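PDB 3RQZ: metallophosphoesterase, which probably acts as a metal-dependent phosphatase of the YfcE family, with zinc ions bound at its metal site. Local coordinates for residues P154-E159 with H169-G174; G174-V179 with A210-F215. All blocks are in the same frame, centred on the assembly; numbering follows the deposited sequence.

Interaction 1: P154-E159 with H169-G174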
loop_
_atom_site.group_PDB
_atom_site.type_symbol
_atom_site.label_atom_id
_atom_site.label_comp_id
_atom_site.label_asym_id
_atom_site.label_seq_id
_atom_site.Cartn_x
_atom_site.Cartn_y
_atom_site.Cartn_z
ATOM N N PRO A 154 -3.136 2.667 -8.585
ATOM C CA PRO A 154 -1.811 3.084 -9.021
ATOM C C PRO A 154 -1.876 4.412 -9.778
ATOM O O PRO A 154 -2.883 4.721 -10.420
ATOM C CB PRO A 154 -1.324 1.915 -9.905
ATOM C CG PRO A 154 -2.570 1.272 -10.390
ATOM C CD PRO A 154 -3.594 1.445 -9.274
ATOM N N LEU A 155 -0.801 5.192 -9.691
ATOM C CA LEU A 155 -0.812 6.580 -10.131
ATOM C C LEU A 155 0.627 7.059 -10.302
ATOM O O LEU A 155 1.530 6.606 -9.582
ATOM C CB LEU A 155 -1.504 7.457 -9.057
ATOM C CG LEU A 155 -1.553 8.980 -9.229
ATOM C CD1 LEU A 155 -2.910 9.572 -8.799
ATOM C CD2 LEU A 155 -0.417 9.690 -8.466
ATOM N N TYR A 156 0.835 7.967 -11.258
ATOM C CA TYR A 156 2.038 8.767 -11.296
ATOM C C TYR A 156 1.730 10.165 -11.839
ATOM O O TYR A 156 0.879 10.341 -12.720
ATOM C CB TYR A 156 3.186 8.085 -12.081
ATOM C CG TYR A 156 2.956 7.851 -13.567
ATOM C CD1 TYR A 156 2.462 6.625 -14.027
ATOM C CD2 TYR A 156 3.256 8.844 -14.510
ATOM C CE1 TYR A 156 2.244 6.404 -15.382
ATOM C CE2 TYR A 156 3.067 8.633 -15.883
ATOM C CZ TYR A 156 2.564 7.407 -16.306
ATOM O OH TYR A 156 2.354 7.177 -17.633
ATOM N N ILE A 157 2.414 11.160 -11.292
ATOM C CA ILE A 157 2.321 12.529 -11.838
ATOM C C ILE A 157 3.693 13.199 -11.703
ATOM O O ILE A 157 4.350 13.015 -10.694
ATOM C CB ILE A 157 1.214 13.340 -11.114
ATOM C CG1 ILE A 157 0.959 14.678 -11.816
ATOM C CG2 ILE A 157 1.542 13.504 -9.584
ATOM C CD1 ILE A 157 -0.380 15.347 -11.369
ATOM N N ARG A 158 4.136 13.914 -12.742
ATOM C CA ARG A 158 5.346 14.742 -12.645
ATOM C C ARG A 158 5.044 16.137 -12.053
ATOM O O ARG A 158 3.912 16.621 -12.089
ATOM C CB ARG A 158 6.080 14.844 -13.994
ATOM C CG ARG A 158 7.546 15.273 -13.859
ATOM C CD ARG A 158 8.384 14.970 -15.091
ATOM N NE ARG A 158 7.603 15.109 -16.307
ATOM C CZ ARG A 158 7.779 16.061 -17.211
ATOM N NH1 ARG A 158 6.989 16.100 -18.284
ATOM N NH2 ARG A 158 8.755 16.964 -17.062
ATOM N N GLU A 159 6.067 16.763 -11.493
ATOM C CA GLU A 159 5.905 18.050 -10.813
ATOM C C GLU A 159 5.366 19.143 -11.743
ATOM O O GLU A 159 4.436 19.866 -11.376
ATOM C CB GLU A 159 7.228 18.463 -10.170
ATOM C CG GLU A 159 7.200 19.786 -9.428
ATOM C CD GLU A 159 8.534 20.114 -8.749
ATOM O OE1 GLU A 159 9.606 19.822 -9.334
ATOM O OE2 GLU A 159 8.521 20.670 -7.633
ATOM N N HIS A 169 -1.640 10.227 -14.041
ATOM C CA HIS A 169 -1.783 9.123 -14.982
ATOM C C HIS A 169 -2.102 7.866 -14.209
ATOM O O HIS A 169 -1.544 7.643 -13.149
ATOM C CB HIS A 169 -0.472 8.923 -15.757
ATOM C CG HIS A 169 -0.014 10.135 -16.505
ATOM N ND1 HIS A 169 -0.231 10.296 -17.854
ATOM C CD2 HIS A 169 0.655 11.245 -16.095
ATOM C CE1 HIS A 169 0.278 11.452 -18.247
ATOM N NE2 HIS A 169 0.814 12.051 -17.198
ATOM N N HIS A 170 -3.000 7.045 -14.752
ATOM C CA HIS A 170 -3.279 5.727 -14.206
ATOM C C HIS A 170 -2.535 4.715 -15.074
ATOM O O HIS A 170 -2.948 4.453 -16.200
ATOM C CB HIS A 170 -4.797 5.449 -14.242
ATOM C CG HIS A 170 -5.171 4.067 -13.792
ATOM N ND1 HIS A 170 -5.426 3.042 -14.676
ATOM C CD2 HIS A 170 -5.355 3.549 -12.556
ATOM C CE1 HIS A 170 -5.746 1.948 -14.006
ATOM N NE2 HIS A 170 -5.700 2.226 -12.715
ATOM N N PRO A 171 -1.421 4.154 -14.570
ATOM C CA PRO A 171 -0.635 3.236 -15.403
ATOM C C PRO A 171 -1.361 1.917 -15.661
ATOM O O PRO A 171 -2.141 1.437 -14.812
ATOM C CB PRO A 171 0.628 2.984 -14.562
ATOM C CG PRO A 171 0.157 3.186 -13.130
ATOM C CD PRO A 171 -0.900 4.254 -13.187
ATOM N N ASN A 172 -1.120 1.358 -16.840
ATOM C CA ASN A 172 -1.672 0.061 -17.222
ATOM C C ASN A 172 -0.751 -1.010 -16.691
ATOM O O ASN A 172 0.366 -0.721 -16.257
ATOM C CB ASN A 172 -1.703 -0.078 -18.753
ATOM C CG ASN A 172 -2.373 1.090 -19.454
ATOM O OD1 ASN A 172 -1.775 1.699 -20.352
ATOM N ND2 ASN A 172 -3.631 1.376 -19.099
ATOM N N ASP A 173 -1.197 -2.256 -16.780
ATOM C CA ASP A 173 -0.366 -3.411 -16.450
ATOM C C ASP A 173 0.854 -3.448 -17.373
ATOM O O ASP A 173 0.708 -3.466 -18.593
ATOM C CB ASP A 173 -1.167 -4.720 -16.591
ATOM C CG ASP A 173 -0.349 -5.935 -16.185
ATOM O OD1 ASP A 173 0.450 -5.817 -15.233
ATOM O OD2 ASP A 173 -0.476 -6.994 -16.830
ATOM N N GLY A 174 2.053 -3.434 -16.796
ATOM C CA GLY A 174 3.288 -3.484 -17.600
ATOM C C GLY A 174 3.865 -2.141 -18.022
ATOM O O GLY A 174 4.908 -2.088 -18.691
#

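Interaction 2: G174-V179 with A210-F215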
loop_
_atom_site.group_PDB
_atom_site.type_symbol
_atom_site.label_atom_id
_atom_site.label_comp_id
_atom_site.label_asym_id
_atom_site.label_seq_id
_atom_site.Cartn_x
_atom_site.Cartn_y
_atom_site.Cartn_z
ATOM N N GLY A 174 2.053 -3.434 -16.796
ATOM C CA GLY A 174 3.288 -3.484 -17.600
ATOM C C GLY A 174 3.865 -2.141 -18.022
ATOM O O GLY A 174 4.908 -2.088 -18.691
ATOM N N GLU A 175 3.186 -1.060 -17.662
ATOM C CA GLU A 175 3.597 0.266 -18.088
ATOM C C GLU A 175 4.911 0.646 -17.421
ATOM O O GLU A 175 5.064 0.530 -16.193
ATOM C CB GLU A 175 2.525 1.316 -17.791
ATOM C CG GLU A 175 2.946 2.754 -18.180
ATOM C CD GLU A 175 1.773 3.686 -18.380
ATOM O OE1 GLU A 175 0.609 3.221 -18.360
ATOM O OE2 GLU A 175 2.021 4.898 -18.566
ATOM N N VAL A 176 5.852 1.076 -18.255
ATOM C CA VAL A 176 7.175 1.500 -17.814
ATOM C C VAL A 176 7.210 3.014 -17.734
ATOM O O VAL A 176 6.936 3.714 -18.719
ATOM C CB VAL A 176 8.296 1.004 -18.759
ATOM C CG1 VAL A 176 9.654 1.567 -18.337
ATOM C CG2 VAL A 176 8.343 -0.514 -18.799
ATOM N N LEU A 177 7.568 3.518 -16.562
ATOM C CA LEU A 177 7.733 4.964 -16.353
ATOM C C LEU A 177 9.205 5.309 -16.190
ATOM O O LEU A 177 9.887 4.739 -15.334
ATOM C CB LEU A 177 6.961 5.446 -15.124
ATOM C CG LEU A 177 7.085 6.961 -14.868
ATOM C CD1 LEU A 177 6.464 7.828 -16.015
ATOM C CD2 LEU A 177 6.501 7.358 -13.532
ATOM N N ASP A 178 9.659 6.238 -17.033
ATOM C CA ASP A 178 10.996 6.813 -17.038
ATOM C C ASP A 178 11.028 7.969 -16.027
ATOM O O ASP A 178 10.450 9.020 -16.268
ATOM C CB ASP A 178 11.300 7.312 -18.476
ATOM C CG ASP A 178 12.701 7.903 -18.642
ATOM O OD1 ASP A 178 13.418 8.124 -17.647
ATOM O OD2 ASP A 178 13.090 8.162 -19.813
ATOM N N VAL A 179 11.684 7.773 -14.885
ATOM C CA VAL A 179 11.774 8.842 -13.892
ATOM C C VAL A 179 13.098 9.625 -13.968
ATOM O O VAL A 179 13.489 10.249 -12.981
ATOM C CB VAL A 179 11.516 8.329 -12.438
ATOM C CG1 VAL A 179 10.095 7.774 -12.289
ATOM C CG2 VAL A 179 12.538 7.269 -12.034
ATOM N N ALA A 210 18.423 2.240 -13.289
ATOM C CA ALA A 210 17.916 2.425 -14.646
ATOM C C ALA A 210 16.963 3.612 -14.709
ATOM O O ALA A 210 16.487 3.955 -15.782
ATOM C CB ALA A 210 17.226 1.149 -15.152
ATOM N N GLN A 211 16.681 4.216 -13.553
ATOM C CA GLN A 211 15.723 5.335 -13.406
ATOM C C GLN A 211 14.347 5.023 -13.974
ATOM O O GLN A 211 13.774 5.804 -14.733
ATOM C CB GLN A 211 16.283 6.624 -13.993
ATOM C CG GLN A 211 17.578 7.010 -13.327
ATOM C CD GLN A 211 18.128 8.280 -13.868
ATOM O OE1 GLN A 211 17.878 9.354 -13.321
ATOM N NE2 GLN A 211 18.879 8.180 -14.964
ATOM N N ARG A 212 13.814 3.886 -13.548
ATOM C CA ARG A 212 12.640 3.296 -14.153
ATOM C C ARG A 212 11.727 2.750 -13.055
ATOM O O ARG A 212 12.205 2.163 -12.074
ATOM C CB ARG A 212 13.106 2.177 -15.084
ATOM C CG ARG A 212 12.058 1.228 -15.578
ATOM C CD ARG A 212 12.719 0.028 -16.227
ATOM N NE ARG A 212 13.559 0.426 -17.338
ATOM C CZ ARG A 212 14.619 -0.256 -17.770
ATOM N NH1 ARG A 212 15.001 -1.375 -17.156
ATOM N NH2 ARG A 212 15.316 0.199 -18.800
ATOM N N VAL A 213 10.426 2.967 -13.217
ATOM C CA VAL A 213 9.395 2.320 -12.378
ATOM C C VAL A 213 8.459 1.567 -13.332
ATOM O O VAL A 213 7.992 2.140 -14.323
ATOM C CB VAL A 213 8.593 3.340 -11.547
ATOM C CG1 VAL A 213 7.365 2.683 -10.844
ATOM C CG2 VAL A 213 9.494 4.042 -10.528
ATOM N N THR A 214 8.227 0.286 -13.065
ATOM C CA THR A 214 7.316 -0.523 -13.891
ATOM C C THR A 214 6.115 -0.962 -13.033
ATOM O O THR A 214 6.282 -1.432 -11.893
ATOM C CB THR A 214 8.014 -1.733 -14.526
ATOM O OG1 THR A 214 9.206 -1.300 -15.190
ATOM C CG2 THR A 214 7.092 -2.398 -15.590
ATOM N N PHE A 215 4.918 -0.759 -13.565
ATOM C CA PHE A 215 3.689 -1.045 -12.816
ATOM C C PHE A 215 3.137 -2.401 -13.233
ATOM O O PHE A 215 3.081 -2.706 -14.414
ATOM C CB PHE A 215 2.633 0.038 -13.046
ATOM C CG PHE A 215 3.063 1.401 -12.567
ATOM C CD1 PHE A 215 2.740 1.833 -11.265
ATOM C CD2 PHE A 215 3.784 2.257 -13.414
ATOM C CE1 PHE A 215 3.132 3.107 -10.806
ATOM C CE2 PHE A 215 4.188 3.537 -12.979
ATOM C CZ PHE A 215 3.856 3.962 -11.667
#

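Interaction 1: P154-E159 with H169-G174
Tyr156 and His169 meet through a single antiparallel beta bridge, by which the loop following helix 159-163 returns to strand 154-158, an outermost strand of one of the two mixed sheets in this calcineurin-like fold. The bridge is a hydrogen-bonded pair: Tyr156 N reaches His169 O at 3.1 Å, and His169 N reaches Tyr156 O at 2.8 Å in an almost straight bond. The two side chains cross obliquely. The Tyr156 ring swings between its own backbone N and carbonyl carbon (chi1 64°), which brings one face under His169 CB, 3.6 Å from the ring centroid in a CH-pi contact. The imidazole continues from there nearly parallel to the phenol, the planes 9° apart, yet slid so far that the rings barely overlap. Beyond them, His169 NE2 hydrogen-bonds Glu161 OE2, and the phenol OH is probably hydrogen-bonded to Glu175. Pro171 comes to the phenol from another direction, its CB near the ring plane, at the edge by CE1. Its CG meanwhile packs on Pro154 CB, proline against proline. The His170 side chain starts away from strand 154-158 but brings its ring back obliquely to Pro154, and its NE2 hydrogen-bonds Asp196 OD2. His170 CD2 comes to 3.5 Å from Pro154 O.

Interaction 2: G174-V179 with A210-F215
Leu177 and Val213 form the central hydrogen-bonded pair of an antiparallel beta ladder between strand 176-178 and strand 212-218, with Leu177 N to Val213 O at 2.7 Å and Val213 N to Leu177 O at 2.8 Å. Further bonds follow toward both ends: Phe215 N to Glu175 O, Gly174 N to Phe215 O, and Val179 N to Gln211 O. The buried, packed side is the face carrying Leu177 and Val213. There Leu177 CB sits at the edge of the Phe215 ring, 4.0 Å from CE2, while Val213 CG1 lies over one face of that ring and Val213 CG2 meets Val179 CG1. The face with Val176, Asp178, Arg212 and Thr214 is the solvent side, where contacts are few though close. Val176 spreads its two methyls there: CG1, anti to the backbone N (chi1 175°), rests 3.7 Å from Arg212 CG, and CG2 lies beside Thr214 OG1. Gln211 and Arg212 both face Glu207 in a G1 beta bulge, and Ala210 CB covers one face of the Arg212 guanidinium. Strand 176-178 is an outermost strand of its mixed sheet; strand 212-218 separates it from 201-207, whose Ala204 and Phe206 touch Val213, while Leu177 and Phe215 pack on Ile186 of strand 184-188.

Interactions 1 and 2 follow one another along the chain, share Gly174, and have centres about 9 Å apart. Tyr156 reaches into both: the probable hydrogen bond from its OH to Glu175 OE2 measures 2.5 Å, and its CE2 lies 3.5 Å from Leu177 CD1. Pro171 adds to this by packing its CB against Phe215 CD2 at 3.4 Å. Strand 154-158 of one mixed sheet and the loop beside it thus pack on strands 176-178 and 212-218 at the edge of the other. Interaction 1 is the nearer to the metal site: the side chain of Pro154 is about 7 Å from that of zinc ligand His152 and about 12 Å from a bound zinc ion. Interaction 2 lies away from that site.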